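Local coordinates for LPXTG cell wall surface protein (PDB 4IGB) that is anchored to the cell wall of Streptococcus gordonii and probably acts as a surface adhesin through its N-terminal region, at residues Gly153-Val158 against Thr276-Ala281; His56-Ser61 against Met166-Trp171; Met335-Asp340 against Asn411-His416; Asp310-Ala315 against Ile390-Thr395. All coordinates share one frame; numbering follows the deposited sequence.

Contact 1 (Gly153-Val158 against Thr276-Ala281)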
loop_
_atom_site.group_PDB
_atom_site.type_symbol
_atom_site.label_atom_id
_atom_site.label_comp_id
_atom_site.label_asym_id
_atom_site.label_seq_id
_atom_site.Cartn_x
_atom_site.Cartn_y
_atom_site.Cartn_z
ATOM N N GLY B 153 17.173 7.952 4.829
ATOM C CA GLY B 153 18.368 7.645 5.601
ATOM C C GLY B 153 19.365 8.790 5.580
ATOM O O GLY B 153 19.147 9.794 4.897
ATOM N N ASN B 154 20.464 8.640 6.322
ATOM C CA ASN B 154 21.445 9.717 6.476
ATOM C C ASN B 154 22.811 9.356 5.891
ATOM O O ASN B 154 23.838 9.908 6.282
ATOM C CB ASN B 154 21.597 10.085 7.941
ATOM C CG ASN B 154 22.181 8.954 8.770
ATOM O OD1 ASN B 154 22.261 7.813 8.313
ATOM N ND2 ASN B 154 22.590 9.266 9.992
ATOM N N VAL B 155 22.823 8.410 4.963
ATOM C CA VAL B 155 24.041 8.129 4.230
ATOM C C VAL B 155 24.108 9.044 3.014
ATOM O O VAL B 155 23.282 8.931 2.109
ATOM C CB VAL B 155 24.082 6.675 3.749
ATOM C CG1 VAL B 155 25.410 6.404 3.087
ATOM C CG2 VAL B 155 23.855 5.722 4.919
ATOM N N PRO B 156 25.093 9.948 2.978
ATOM C CA PRO B 156 25.201 10.856 1.835
ATOM C C PRO B 156 25.331 10.133 0.496
ATOM O O PRO B 156 25.891 9.028 0.389
ATOM C CB PRO B 156 26.504 11.616 2.112
ATOM C CG PRO B 156 26.733 11.466 3.567
ATOM C CD PRO B 156 26.202 10.134 3.929
ATOM N N TYR B 157 24.791 10.775 -0.530
ATOM C CA TYR B 157 25.170 10.486 -1.901
ATOM C C TYR B 157 25.780 11.766 -2.418
ATOM O O TYR B 157 25.228 12.838 -2.211
ATOM C CB TYR B 157 23.954 10.081 -2.728
ATOM C CG TYR B 157 23.440 8.727 -2.334
ATOM C CD1 TYR B 157 23.995 7.575 -2.880
ATOM C CD2 TYR B 157 22.430 8.592 -1.388
ATOM C CE1 TYR B 157 23.551 6.331 -2.513
ATOM C CE2 TYR B 157 21.969 7.347 -1.017
ATOM C CZ TYR B 157 22.540 6.214 -1.584
ATOM O OH TYR B 157 22.101 4.956 -1.234
ATOM N N VAL B 158 26.929 11.663 -3.068
ATOM C CA VAL B 158 27.655 12.858 -3.450
ATOM C C VAL B 158 28.310 12.739 -4.823
ATOM O O VAL B 158 28.504 11.640 -5.357
ATOM C CB VAL B 158 28.751 13.219 -2.403
ATOM C CG1 VAL B 158 28.153 13.324 -1.005
ATOM C CG2 VAL B 158 29.875 12.188 -2.426
ATOM N N THR B 276 20.859 4.878 12.162
ATOM C CA THR B 276 22.028 4.883 13.022
ATOM C C THR B 276 22.850 6.100 12.597
ATOM O O THR B 276 22.356 6.973 11.877
ATOM C CB THR B 276 22.840 3.615 12.794
ATOM O OG1 THR B 276 23.299 3.601 11.438
ATOM C CG2 THR B 276 21.961 2.391 13.013
ATOM N N GLU B 277 24.101 6.162 13.025
ATOM C CA GLU B 277 24.976 7.255 12.628
ATOM C C GLU B 277 25.142 7.227 11.119
ATOM O O GLU B 277 25.519 8.229 10.517
ATOM C CB GLU B 277 26.352 7.115 13.282
ATOM C CG GLU B 277 27.083 5.871 12.822
ATOM C CD GLU B 277 28.469 5.715 13.438
ATOM O OE1 GLU B 277 28.907 6.599 14.204
ATOM O OE2 GLU B 277 29.117 4.690 13.139
ATOM N N THR B 278 24.884 6.074 10.507
ATOM C CA THR B 278 24.930 5.995 9.050
ATOM C C THR B 278 24.227 4.769 8.475
ATOM O O THR B 278 24.814 3.697 8.376
ATOM C CB THR B 278 26.388 6.101 8.482
ATOM O OG1 THR B 278 26.356 6.013 7.050
ATOM C CG2 THR B 278 27.295 4.994 9.035
ATOM N N CYS B 279 22.965 4.929 8.085
ATOM C CA CYS B 279 22.272 3.868 7.364
ATOM C C CYS B 279 21.064 4.430 6.649
ATOM O O CYS B 279 20.659 5.562 6.887
ATOM C CB CYS B 279 21.850 2.720 8.290
ATOM S SG CYS B 279 20.453 3.082 9.399
ATOM N N SER B 280 20.506 3.640 5.747
ATOM C CA SER B 280 19.303 4.045 5.055
ATOM C C SER B 280 18.541 2.798 4.655
ATOM O O SER B 280 19.083 1.683 4.696
ATOM C CB SER B 280 19.650 4.880 3.826
ATOM O OG SER B 280 20.314 4.093 2.857
ATOM N N ALA B 281 17.280 2.991 4.289
ATOM C CA ALA B 281 16.450 1.894 3.827
ATOM C C ALA B 281 15.692 2.309 2.576
ATOM O O ALA B 281 15.491 3.500 2.315
ATOM C CB ALA B 281 15.470 1.456 4.924
HETATM O O HOH W 1 25.695 9.694 8.325
#
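Gly153 and Ser280 form an antiparallel, non-hydrogen-bonded pair whose CA atoms lie only 3.8 Å apart, where strand 149-153 ends beside the start of strand 280-287 in a six-stranded antiparallel sheet of the N-terminal domain. Beyond this pair the chains separate, and Asn154 takes over. Its backbone N still donates to Cys279 O (3.1 Å), while its side chain turns back along the 276-279 loop, with CG wedged between the backbone N and the carbonyl carbon (chi1 65°). From there the carboxamide imitates a strand neighbour: OD1 accepts the Cys279 N-H at 3.0 Å, almost in line with the side-chain C=O, and ND2 donates to Thr276 O at 3.0 Å, a bond lying in the plane of that carbonyl. ND2 has a further partner in Phe170 O, which ties the loop to a second sheet.

The loop is also braced from within. Thr276 OG1 accepts from Thr278 N in an ST turn, and Cys279 SG accepts the Thr276 N-H at 3.3 Å. Apolar contact comes from Val155, whose CG2 branch presses on the loop while CG1 stays farther off. Ser280 OG turns to Glu151 for its hydrogen bond. The methyl Val155 CG2 ends 3.3 Å from Thr278 OG1 and 3.4 Å from Cys279 N.

Contact 2 (His56-Ser61 against Met166-Trp171)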
loop_
_atom_site.group_PDB
_atom_site.type_symbol
_atom_site.label_atom_id
_atom_site.label_comp_id
_atom_site.label_asym_id
_atom_site.label_seq_id
_atom_site.Cartn_x
_atom_site.Cartn_y
_atom_site.Cartn_z
ATOM N N HIS B 56 28.235 8.897 -5.746
ATOM C CA HIS B 56 29.173 8.111 -4.962
ATOM C C HIS B 56 28.540 7.797 -3.615
ATOM O O HIS B 56 27.950 8.672 -2.982
ATOM C CB HIS B 56 30.486 8.870 -4.773
ATOM C CG HIS B 56 31.243 9.089 -6.045
ATOM N ND1 HIS B 56 32.263 8.258 -6.456
ATOM C CD2 HIS B 56 31.126 10.040 -7.000
ATOM C CE1 HIS B 56 32.743 8.690 -7.607
ATOM N NE2 HIS B 56 32.071 9.771 -7.960
ATOM N N TYR B 57 28.650 6.546 -3.183
ATOM C CA TYR B 57 28.016 6.119 -1.944
ATOM C C TYR B 57 28.778 6.560 -0.699
ATOM O O TYR B 57 29.922 6.163 -0.482
ATOM C CB TYR B 57 27.821 4.602 -1.925
ATOM C CG TYR B 57 27.135 4.102 -0.675
ATOM C CD1 TYR B 57 25.751 4.077 -0.582
ATOM C CD2 TYR B 57 27.872 3.663 0.417
ATOM C CE1 TYR B 57 25.120 3.625 0.559
ATOM C CE2 TYR B 57 27.249 3.208 1.562
ATOM C CZ TYR B 57 25.873 3.192 1.628
ATOM O OH TYR B 57 25.248 2.740 2.766
ATOM N N GLU B 58 28.124 7.379 0.118
ATOM C CA GLU B 58 28.665 7.792 1.420
ATOM C C GLU B 58 29.823 8.809 1.394
ATOM O O GLU B 58 29.810 9.792 2.150
ATOM C CB GLU B 58 29.052 6.577 2.280
ATOM C CG GLU B 58 29.602 6.981 3.645
ATOM C CD GLU B 58 29.664 5.835 4.628
ATOM O OE1 GLU B 58 29.698 4.667 4.188
ATOM O OE2 GLU B 58 29.666 6.112 5.846
ATOM N N TYR B 59 30.818 8.559 0.547
ATOM C CA TYR B 59 31.987 9.433 0.424
ATOM C C TYR B 59 32.320 9.662 -1.042
ATOM O O TYR B 59 32.162 8.764 -1.859
ATOM C CB TYR B 59 33.213 8.811 1.101
ATOM C CG TYR B 59 33.068 8.573 2.584
ATOM C CD1 TYR B 59 33.083 9.633 3.479
ATOM C CD2 TYR B 59 32.938 7.284 3.090
ATOM C CE1 TYR B 59 32.958 9.423 4.841
ATOM C CE2 TYR B 59 32.810 7.062 4.454
ATOM C CZ TYR B 59 32.822 8.140 5.324
ATOM O OH TYR B 59 32.696 7.930 6.678
ATOM N N LEU B 60 32.801 10.856 -1.364
ATOM C CA LEU B 60 33.229 11.154 -2.726
ATOM C C LEU B 60 34.228 10.117 -3.237
ATOM O O LEU B 60 34.141 9.667 -4.383
ATOM C CB LEU B 60 33.843 12.545 -2.793
ATOM C CG LEU B 60 34.251 13.007 -4.185
ATOM C CD1 LEU B 60 33.122 12.761 -5.187
ATOM C CD2 LEU B 60 34.642 14.479 -4.145
ATOM N N SER B 61 35.172 9.731 -2.383
ATOM C CA SER B 61 36.159 8.722 -2.763
ATOM C C SER B 61 35.495 7.360 -2.965
ATOM O O SER B 61 36.083 6.450 -3.537
ATOM C CB SER B 61 37.273 8.621 -1.716
ATOM O OG SER B 61 36.785 8.090 -0.496
ATOM N N MET B 166 27.231 16.146 5.646
ATOM C CA MET B 166 27.892 15.633 6.843
ATOM C C MET B 166 27.769 14.124 6.988
ATOM O O MET B 166 26.692 13.561 6.781
ATOM C CB MET B 166 27.300 16.281 8.094
ATOM C CG MET B 166 27.523 17.756 8.181
ATOM S SD MET B 166 26.862 18.399 9.734
ATOM C CE MET B 166 27.319 20.119 9.526
ATOM N N ASN B 167 28.874 13.479 7.356
ATOM C CA ASN B 167 28.866 12.059 7.683
ATOM C C ASN B 167 28.849 11.830 9.186
ATOM O O ASN B 167 29.685 12.361 9.916
ATOM C CB ASN B 167 30.088 11.353 7.090
ATOM C CG ASN B 167 30.070 11.337 5.583
ATOM O OD1 ASN B 167 30.579 12.258 4.934
ATOM N ND2 ASN B 167 29.491 10.281 5.010
ATOM N N LYS B 168 27.897 11.032 9.642
ATOM C CA LYS B 168 27.894 10.593 11.027
ATOM C C LYS B 168 27.869 11.761 11.986
ATOM O O LYS B 168 28.522 11.719 13.030
ATOM C CB LYS B 168 29.124 9.726 11.312
ATOM C CG LYS B 168 29.206 8.479 10.458
ATOM C CD LYS B 168 30.577 7.819 10.593
ATOM C CE LYS B 168 30.700 6.611 9.691
ATOM N NZ LYS B 168 32.085 6.069 9.727
ATOM N N ALA B 169 27.118 12.799 11.637
ATOM C CA ALA B 169 26.953 13.964 12.507
ATOM C C ALA B 169 25.624 13.945 13.275
ATOM O O ALA B 169 25.561 14.328 14.450
ATOM C CB ALA B 169 27.071 15.240 11.700
ATOM N N PHE B 170 24.558 13.518 12.605
ATOM C CA PHE B 170 23.252 13.378 13.249
ATOM C C PHE B 170 22.643 12.061 12.801
ATOM O O PHE B 170 22.802 11.673 11.643
ATOM C CB PHE B 170 22.272 14.481 12.806
ATOM C CG PHE B 170 22.719 15.890 13.104
ATOM C CD1 PHE B 170 22.205 16.577 14.188
ATOM C CD2 PHE B 170 23.601 16.542 12.270
ATOM C CE1 PHE B 170 22.589 17.865 14.455
ATOM C CE2 PHE B 170 23.989 17.830 12.529
ATOM C CZ PHE B 170 23.486 18.495 13.629
ATOM N N TRP B 171 21.918 11.381 13.685
ATOM C CA TRP B 171 21.016 10.338 13.198
ATOM C C TRP B 171 19.658 10.995 12.951
ATOM O O TRP B 171 19.379 12.070 13.498
ATOM C CB TRP B 171 20.926 9.125 14.139
ATOM C CG TRP B 171 20.460 9.393 15.562
ATOM C CD1 TRP B 171 21.220 9.843 16.601
ATOM C CD2 TRP B 171 19.141 9.170 16.098
ATOM N NE1 TRP B 171 20.455 9.922 17.750
ATOM C CE2 TRP B 171 19.179 9.520 17.464
ATOM C CE3 TRP B 171 17.933 8.719 15.551
ATOM C CZ2 TRP B 171 18.052 9.444 18.287
ATOM C CZ3 TRP B 171 16.818 8.638 16.370
ATOM C CH2 TRP B 171 16.888 8.996 17.724
HETATM O O HOH W 2 30.498 12.415 2.144
HETATM O O HOH W 3 28.303 8.589 6.741
#
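Glu58 O is held from two directions: Asn167 ND2 donates to it in a fairly straight bond of 2.9 Å, and a water lies 2.7 Å from the same Glu58 O while also reaching Asn167 OD1. This carbonyl belongs to a classic gamma turn, in which Tyr59 N donates to Tyr57 O and Glu58 adopts positive phi (74°), directly after the short strand 56-57 of the N-terminal domain. The second hydrogen of Asn167 ND2 serves another water at 2.7 Å, which in turn donates to Glu58 OE2, so the buried amide meets Glu58 twice, directly at the backbone carbonyl and through water at the carboxylate.

The Tyr59 ring crosses this amide obliquely, their planes 25° apart, with Tyr59 CE1 3.5 Å from Asn167 CG. The CG of Glu58 rests on one face of the same ring, near its rim. Asn167 is itself positioned by its main chain, whose N and O bond to Glu127 and Gln123 of helix 122-129. Lys168 extends past the turn at about a right angle to Tyr59. Its ammonium is too far from Glu58 OE2 for a salt bridge, and Lys168 NZ stops 3.6 Å from Tyr59 OH.

Contact 3 (Met335-Asp340 against Asn411-His416)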
loop_
_atom_site.group_PDB
_atom_site.type_symbol
_atom_site.label_atom_id
_atom_site.label_comp_id
_atom_site.label_asym_id
_atom_site.label_seq_id
_atom_site.Cartn_x
_atom_site.Cartn_y
_atom_site.Cartn_z
ATOM N N MET B 335 -19.495 -10.667 -2.138
ATOM C CA MET B 335 -19.777 -10.004 -3.392
ATOM C C MET B 335 -21.028 -9.188 -3.149
ATOM O O MET B 335 -22.029 -9.711 -2.649
ATOM C CB MET B 335 -20.027 -11.023 -4.505
ATOM C CG MET B 335 -18.866 -11.981 -4.736
ATOM S SD MET B 335 -18.697 -13.174 -3.406
ATOM C CE MET B 335 -17.653 -14.405 -4.228
ATOM N N VAL B 336 -20.954 -7.907 -3.490
ATOM C CA VAL B 336 -22.020 -6.960 -3.212
ATOM C C VAL B 336 -22.628 -6.514 -4.523
ATOM O O VAL B 336 -21.937 -5.933 -5.361
ATOM C CB VAL B 336 -21.487 -5.691 -2.509
ATOM C CG1 VAL B 336 -22.605 -4.674 -2.333
ATOM C CG2 VAL B 336 -20.868 -6.025 -1.164
ATOM N N GLN B 337 -23.913 -6.797 -4.697
ATOM C CA GLN B 337 -24.674 -6.298 -5.838
ATOM C C GLN B 337 -25.578 -5.162 -5.376
ATOM O O GLN B 337 -26.003 -5.118 -4.218
ATOM C CB GLN B 337 -25.561 -7.402 -6.420
ATOM C CG GLN B 337 -25.132 -7.933 -7.763
ATOM C CD GLN B 337 -25.265 -6.936 -8.914
ATOM O OE1 GLN B 337 -25.456 -5.736 -8.707
ATOM N NE2 GLN B 337 -25.157 -7.444 -10.145
ATOM N N LYS B 338 -25.885 -4.242 -6.277
ATOM C CA LYS B 338 -26.935 -3.279 -5.986
ATOM C C LYS B 338 -27.693 -3.022 -7.269
ATOM O O LYS B 338 -27.111 -2.673 -8.287
ATOM C CB LYS B 338 -26.372 -1.978 -5.406
ATOM C CG LYS B 338 -27.459 -0.981 -5.007
ATOM C CD LYS B 338 -26.868 0.298 -4.415
ATOM C CE LYS B 338 -27.955 1.316 -4.097
ATOM N NZ LYS B 338 -27.389 2.698 -4.009
ATOM N N PHE B 339 -28.998 -3.221 -7.223
ATOM C CA PHE B 339 -29.785 -3.191 -8.447
ATOM C C PHE B 339 -30.503 -1.881 -8.661
ATOM O O PHE B 339 -31.091 -1.327 -7.736
ATOM C CB PHE B 339 -30.792 -4.339 -8.438
ATOM C CG PHE B 339 -30.143 -5.698 -8.408
ATOM C CD1 PHE B 339 -29.499 -6.198 -9.532
ATOM C CD2 PHE B 339 -30.165 -6.468 -7.254
ATOM C CE1 PHE B 339 -28.901 -7.449 -9.502
ATOM C CE2 PHE B 339 -29.573 -7.711 -7.226
ATOM C CZ PHE B 339 -28.940 -8.200 -8.356
ATOM N N ASP B 340 -30.453 -1.395 -9.896
ATOM C CA ASP B 340 -31.242 -0.237 -10.288
ATOM C C ASP B 340 -32.669 -0.387 -9.743
ATOM O O ASP B 340 -33.241 -1.482 -9.765
ATOM C CB ASP B 340 -31.237 -0.112 -11.814
ATOM C CG ASP B 340 -31.896 1.163 -12.306
ATOM O OD1 ASP B 340 -31.221 1.964 -12.987
ATOM O OD2 ASP B 340 -33.096 1.354 -12.035
ATOM N N ASN B 411 -25.301 -1.581 -14.162
ATOM C CA ASN B 411 -25.020 -2.466 -13.045
ATOM C C ASN B 411 -23.512 -2.687 -12.866
ATOM O O ASN B 411 -22.754 -2.734 -13.840
ATOM C CB ASN B 411 -25.762 -3.787 -13.231
ATOM C CG ASN B 411 -25.596 -4.720 -12.051
ATOM O OD1 ASN B 411 -24.849 -5.691 -12.125
ATOM N ND2 ASN B 411 -26.281 -4.420 -10.946
ATOM N N THR B 412 -23.093 -2.792 -11.611
ATOM C CA THR B 412 -21.702 -3.052 -11.252
ATOM C C THR B 412 -21.724 -3.939 -10.016
ATOM O O THR B 412 -22.572 -3.764 -9.135
ATOM C CB THR B 412 -20.932 -1.732 -10.963
ATOM O OG1 THR B 412 -20.756 -1.013 -12.188
ATOM C CG2 THR B 412 -19.541 -1.995 -10.356
ATOM N N VAL B 413 -20.824 -4.914 -9.945
ATOM C CA VAL B 413 -20.767 -5.728 -8.750
ATOM C C VAL B 413 -19.384 -5.576 -8.173
ATOM O O VAL B 413 -18.450 -5.271 -8.906
ATOM C CB VAL B 413 -21.155 -7.209 -9.005
ATOM C CG1 VAL B 413 -20.051 -7.961 -9.785
ATOM C CG2 VAL B 413 -21.441 -7.888 -7.704
ATOM N N THR B 414 -19.260 -5.751 -6.861
ATOM C CA THR B 414 -17.980 -5.540 -6.176
ATOM C C THR B 414 -17.552 -6.716 -5.312
ATOM O O THR B 414 -18.297 -7.165 -4.445
ATOM C CB THR B 414 -18.024 -4.275 -5.294
ATOM O OG1 THR B 414 -18.330 -3.152 -6.120
ATOM C CG2 THR B 414 -16.680 -4.036 -4.611
ATOM N N LEU B 415 -16.337 -7.195 -5.538
ATOM C CA LEU B 415 -15.790 -8.272 -4.730
ATOM C C LEU B 415 -15.068 -7.672 -3.549
ATOM O O LEU B 415 -14.318 -6.708 -3.691
ATOM C CB LEU B 415 -14.820 -9.122 -5.544
ATOM C CG LEU B 415 -14.044 -10.229 -4.826
ATOM C CD1 LEU B 415 -14.974 -11.285 -4.224
ATOM C CD2 LEU B 415 -13.058 -10.878 -5.798
ATOM N N HIS B 416 -15.332 -8.234 -2.380
ATOM C CA HIS B 416 -14.569 -7.910 -1.195
ATOM C C HIS B 416 -13.822 -9.143 -0.713
ATOM O O HIS B 416 -14.369 -10.245 -0.693
ATOM C CB HIS B 416 -15.487 -7.389 -0.099
ATOM C CG HIS B 416 -16.226 -6.153 -0.488
ATOM N ND1 HIS B 416 -15.781 -4.891 -0.167
ATOM C CD2 HIS B 416 -17.363 -5.981 -1.202
ATOM C CE1 HIS B 416 -16.620 -3.992 -0.652
ATOM N NE2 HIS B 416 -17.592 -4.627 -1.281
HETATM O O HOH W 4 -24.742 -1.636 -9.416
HETATM O O HOH W 5 -28.917 -2.738 -11.980
#
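Gln337 faces Val413 and Asn411 across two neighbouring antiparallel strands of the N2 domain, and its side chain is a worked example of an amide finding its complement. CB leaves on the face of the sheet shared with Met335 and Val413. CG packs at 3.7 Å on Val413 CG2; chi1 (-109°), away from any staggered value, and the bend at chi2 (-68°) together bring the amide to Asn411. At the tip the two carboxamides close a reciprocal pair: Gln337 NE2 donates to Asn411 OD1 at 2.7 Å, and Asn411 ND2 donates to Gln337 OE1, also at 2.7 Å. Each donor meets a lone pair in the plane of the opposing carbonyl, although the amides as a whole are twisted 32° from each other. OE1 also receives a weak bond from Lys338 N and sits over the rim of one face of the Phe339 ring. That ring lies nearly parallel to the Asn411 amide.

Regular pairing holds at Val336 and Thr414. Val336 N donates to Thr414 O at 2.9 Å. In return, Thr414 N donates to Val336 O at 3.1 Å. Past them the strands diverge, and a water joins Lys338 O to Thr412 N. Met335 and Leu415 run side by side toward Phe317 in the interior, while on the other face Val336 CG2 approaches His416 CD2 at 3.5 Å. Two buried amides thus satisfy each other where direct backbone bonding fails, and the weak bond from Lys338 N is consistent with OE1, not NE2, being the atom on that side.

Contact 4 (Asp310-Ala315 against Ile390-Thr395)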
loop_
_atom_site.group_PDB
_atom_site.type_symbol
_atom_site.label_atom_id
_atom_site.label_comp_id
_atom_site.label_asym_id
_atom_site.label_seq_id
_atom_site.Cartn_x
_atom_site.Cartn_y
_atom_site.Cartn_z
ATOM N N ASP B 310 -37.365 -9.739 -17.765
ATOM C CA ASP B 310 -36.209 -10.372 -17.143
ATOM C C ASP B 310 -34.915 -9.652 -17.488
ATOM O O ASP B 310 -34.704 -9.220 -18.622
ATOM C CB ASP B 310 -36.087 -11.827 -17.576
ATOM C CG ASP B 310 -37.122 -12.710 -16.936
ATOM O OD1 ASP B 310 -37.751 -12.268 -15.950
ATOM O OD2 ASP B 310 -37.295 -13.853 -17.418
ATOM N N VAL B 311 -34.051 -9.501 -16.497
ATOM C CA VAL B 311 -32.674 -9.138 -16.776
ATOM C C VAL B 311 -31.804 -9.958 -15.829
ATOM O O VAL B 311 -32.051 -10.017 -14.621
ATOM C CB VAL B 311 -32.397 -7.610 -16.683
ATOM C CG1 VAL B 311 -33.658 -6.800 -16.989
ATOM C CG2 VAL B 311 -31.842 -7.240 -15.334
ATOM N N THR B 312 -30.811 -10.627 -16.402
ATOM C CA THR B 312 -30.028 -11.603 -15.674
ATOM C C THR B 312 -28.573 -11.195 -15.685
ATOM O O THR B 312 -28.010 -10.934 -16.747
ATOM C CB THR B 312 -30.163 -12.991 -16.332
ATOM O OG1 THR B 312 -31.548 -13.320 -16.442
ATOM C CG2 THR B 312 -29.458 -14.058 -15.508
ATOM N N TYR B 313 -27.967 -11.158 -14.505
ATOM C CA TYR B 313 -26.578 -10.766 -14.367
ATOM C C TYR B 313 -25.701 -11.969 -14.043
ATOM O O TYR B 313 -25.988 -12.722 -13.123
ATOM C CB TYR B 313 -26.434 -9.706 -13.272
ATOM C CG TYR B 313 -27.136 -8.388 -13.588
ATOM C CD1 TYR B 313 -26.625 -7.517 -14.545
ATOM C CD2 TYR B 313 -28.295 -8.017 -12.923
ATOM C CE1 TYR B 313 -27.253 -6.313 -14.840
ATOM C CE2 TYR B 313 -28.939 -6.802 -13.212
ATOM C CZ TYR B 313 -28.408 -5.961 -14.168
ATOM O OH TYR B 313 -29.024 -4.766 -14.460
ATOM N N LYS B 314 -24.635 -12.149 -14.813
ATOM C CA LYS B 314 -23.670 -13.197 -14.532
ATOM C C LYS B 314 -22.369 -12.545 -14.125
ATOM O O LYS B 314 -21.785 -11.769 -14.884
ATOM C CB LYS B 314 -23.441 -14.078 -15.759
ATOM C CG LYS B 314 -22.568 -15.305 -15.497
ATOM C CD LYS B 314 -22.386 -16.126 -16.784
ATOM C CE LYS B 314 -21.466 -17.329 -16.580
ATOM N NZ LYS B 314 -21.123 -18.000 -17.874
ATOM N N ALA B 315 -21.918 -12.858 -12.920
ATOM C CA ALA B 315 -20.668 -12.303 -12.430
ATOM C C ALA B 315 -19.668 -13.399 -12.121
ATOM O O ALA B 315 -19.964 -14.349 -11.390
ATOM C CB ALA B 315 -20.909 -11.445 -11.198
ATOM N N ILE B 390 -18.845 -18.026 -9.515
ATOM C CA ILE B 390 -19.742 -17.468 -10.516
ATOM C C ILE B 390 -21.102 -17.267 -9.889
ATOM O O ILE B 390 -21.714 -18.222 -9.410
ATOM C CB ILE B 390 -19.950 -18.433 -11.700
ATOM C CG1 ILE B 390 -18.632 -19.083 -12.125
ATOM C CG2 ILE B 390 -20.639 -17.740 -12.855
ATOM C CD1 ILE B 390 -17.587 -18.116 -12.503
ATOM N N ILE B 391 -21.593 -16.033 -9.898
ATOM C CA ILE B 391 -22.902 -15.774 -9.317
ATOM C C ILE B 391 -23.839 -15.275 -10.389
ATOM O O ILE B 391 -23.535 -14.309 -11.094
ATOM C CB ILE B 391 -22.843 -14.737 -8.192
ATOM C CG1 ILE B 391 -21.833 -15.162 -7.130
ATOM C CG2 ILE B 391 -24.231 -14.505 -7.615
ATOM C CD1 ILE B 391 -21.682 -14.166 -6.034
ATOM N N THR B 392 -24.983 -15.938 -10.509
ATOM C CA THR B 392 -25.972 -15.539 -11.494
ATOM C C THR B 392 -27.207 -14.962 -10.803
ATOM O O THR B 392 -27.870 -15.652 -10.040
ATOM C CB THR B 392 -26.341 -16.737 -12.386
ATOM O OG1 THR B 392 -25.136 -17.262 -12.952
ATOM C CG2 THR B 392 -27.269 -16.305 -13.506
ATOM N N TYR B 393 -27.501 -13.692 -11.069
ATOM C CA TYR B 393 -28.617 -13.005 -10.428
ATOM C C TYR B 393 -29.780 -12.848 -11.387
ATOM O O TYR B 393 -29.642 -12.243 -12.455
ATOM C CB TYR B 393 -28.207 -11.602 -9.980
ATOM C CG TYR B 393 -26.940 -11.507 -9.145
ATOM C CD1 TYR B 393 -27.000 -11.460 -7.760
ATOM C CD2 TYR B 393 -25.689 -11.404 -9.749
ATOM C CE1 TYR B 393 -25.853 -11.328 -7.000
ATOM C CE2 TYR B 393 -24.531 -11.272 -8.988
ATOM C CZ TYR B 393 -24.622 -11.235 -7.619
ATOM O OH TYR B 393 -23.481 -11.105 -6.853
ATOM N N LYS B 394 -30.931 -13.376 -11.006
ATOM C CA LYS B 394 -32.139 -13.178 -11.778
ATOM C C LYS B 394 -32.900 -11.975 -11.228
ATOM O O LYS B 394 -33.211 -11.923 -10.038
ATOM C CB LYS B 394 -33.024 -14.430 -11.707
ATOM C CG LYS B 394 -32.469 -15.638 -12.450
ATOM C CD LYS B 394 -33.419 -16.833 -12.338
ATOM C CE LYS B 394 -32.959 -18.006 -13.197
ATOM N NZ LYS B 394 -33.830 -19.206 -13.032
ATOM N N THR B 395 -33.176 -11.004 -12.093
ATOM C CA THR B 395 -34.047 -9.888 -11.733
ATOM C C THR B 395 -35.095 -9.693 -12.825
ATOM O O THR B 395 -35.034 -10.331 -13.885
ATOM C CB THR B 395 -33.271 -8.560 -11.579
ATOM O OG1 THR B 395 -32.861 -8.095 -12.867
ATOM C CG2 THR B 395 -32.053 -8.733 -10.697
HETATM O O HOH W 6 -33.846 -12.691 -14.730
#
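Strands 310-315 and 390-395 run antiparallel at 168°, their axes 4.6 Å apart, with three hydrogen-bonded pairs: Val311 with Thr395, Tyr313 with Tyr393, and Ala315 with Ile391. This is regular sheet in the N2 domain, consistent with the beta-sandwich of adhesin families. The central pair is tight, with Tyr393 N to Tyr313 O at 2.7 Å and Tyr313 N to Tyr393 O at 2.9 Å. At the Val311 end the bond is less regular: Val311 N approaches Thr395 O from 49° above the carbonyl plane.

Residues alternate between two faces. On the buried one, the edge of the Tyr393 ring turns to the partner strand, with CD2 4.0 Å from Tyr313 CB and CE2 4.2 Å from Ala315 CB, while Ile391 CG2 lies against a face of that ring. Strands 333-338 and 409-417 cover this side through Gln337, Asn411 and Val413. On the other face, Thr312 and Thr392 meet through their CG2 methyls at 3.7 Å. Each methyl stands trans to its own backbone N, which brings the two methyls together. Lys314 stretches out so that CE touches Ile390 CG2 at 3.8 Å. A water links Thr312 OG1 (2.9 Å) to Thr395 O.

The chemistry is therefore divided by side: the buried face is mainly aromatic and aliphatic, with Thr395 at one end, whereas threonine methyls and lysine methylenes meet on the outer face. Backbone bonds carry the pairing, supplemented by the water at the Thr312 hydroxyl.

In the fold
The four contacts fall into two pairs, one in each domain of this N-terminal fragment. Contacts 1 and 2 have centres about 7 Å apart and interlock along the chain: strands 56-57 and 157-158 pair with each other, and Pro156 packs on Asn167. Contacts 3 and 4, in the N2 domain, have centres about 11 Å apart and also alternate in sequence. Their strands belong to one curled mixed sheet that brings them face to face, Gln337 and Phe339 packing on Tyr393, Tyr313 and Thr395. Contact 1 lies about 48 Å from contact 3 and 57 Å from contact 4, between centres. The pairs follow in series, consistent with two domains set one after the other along an elongated surface protein.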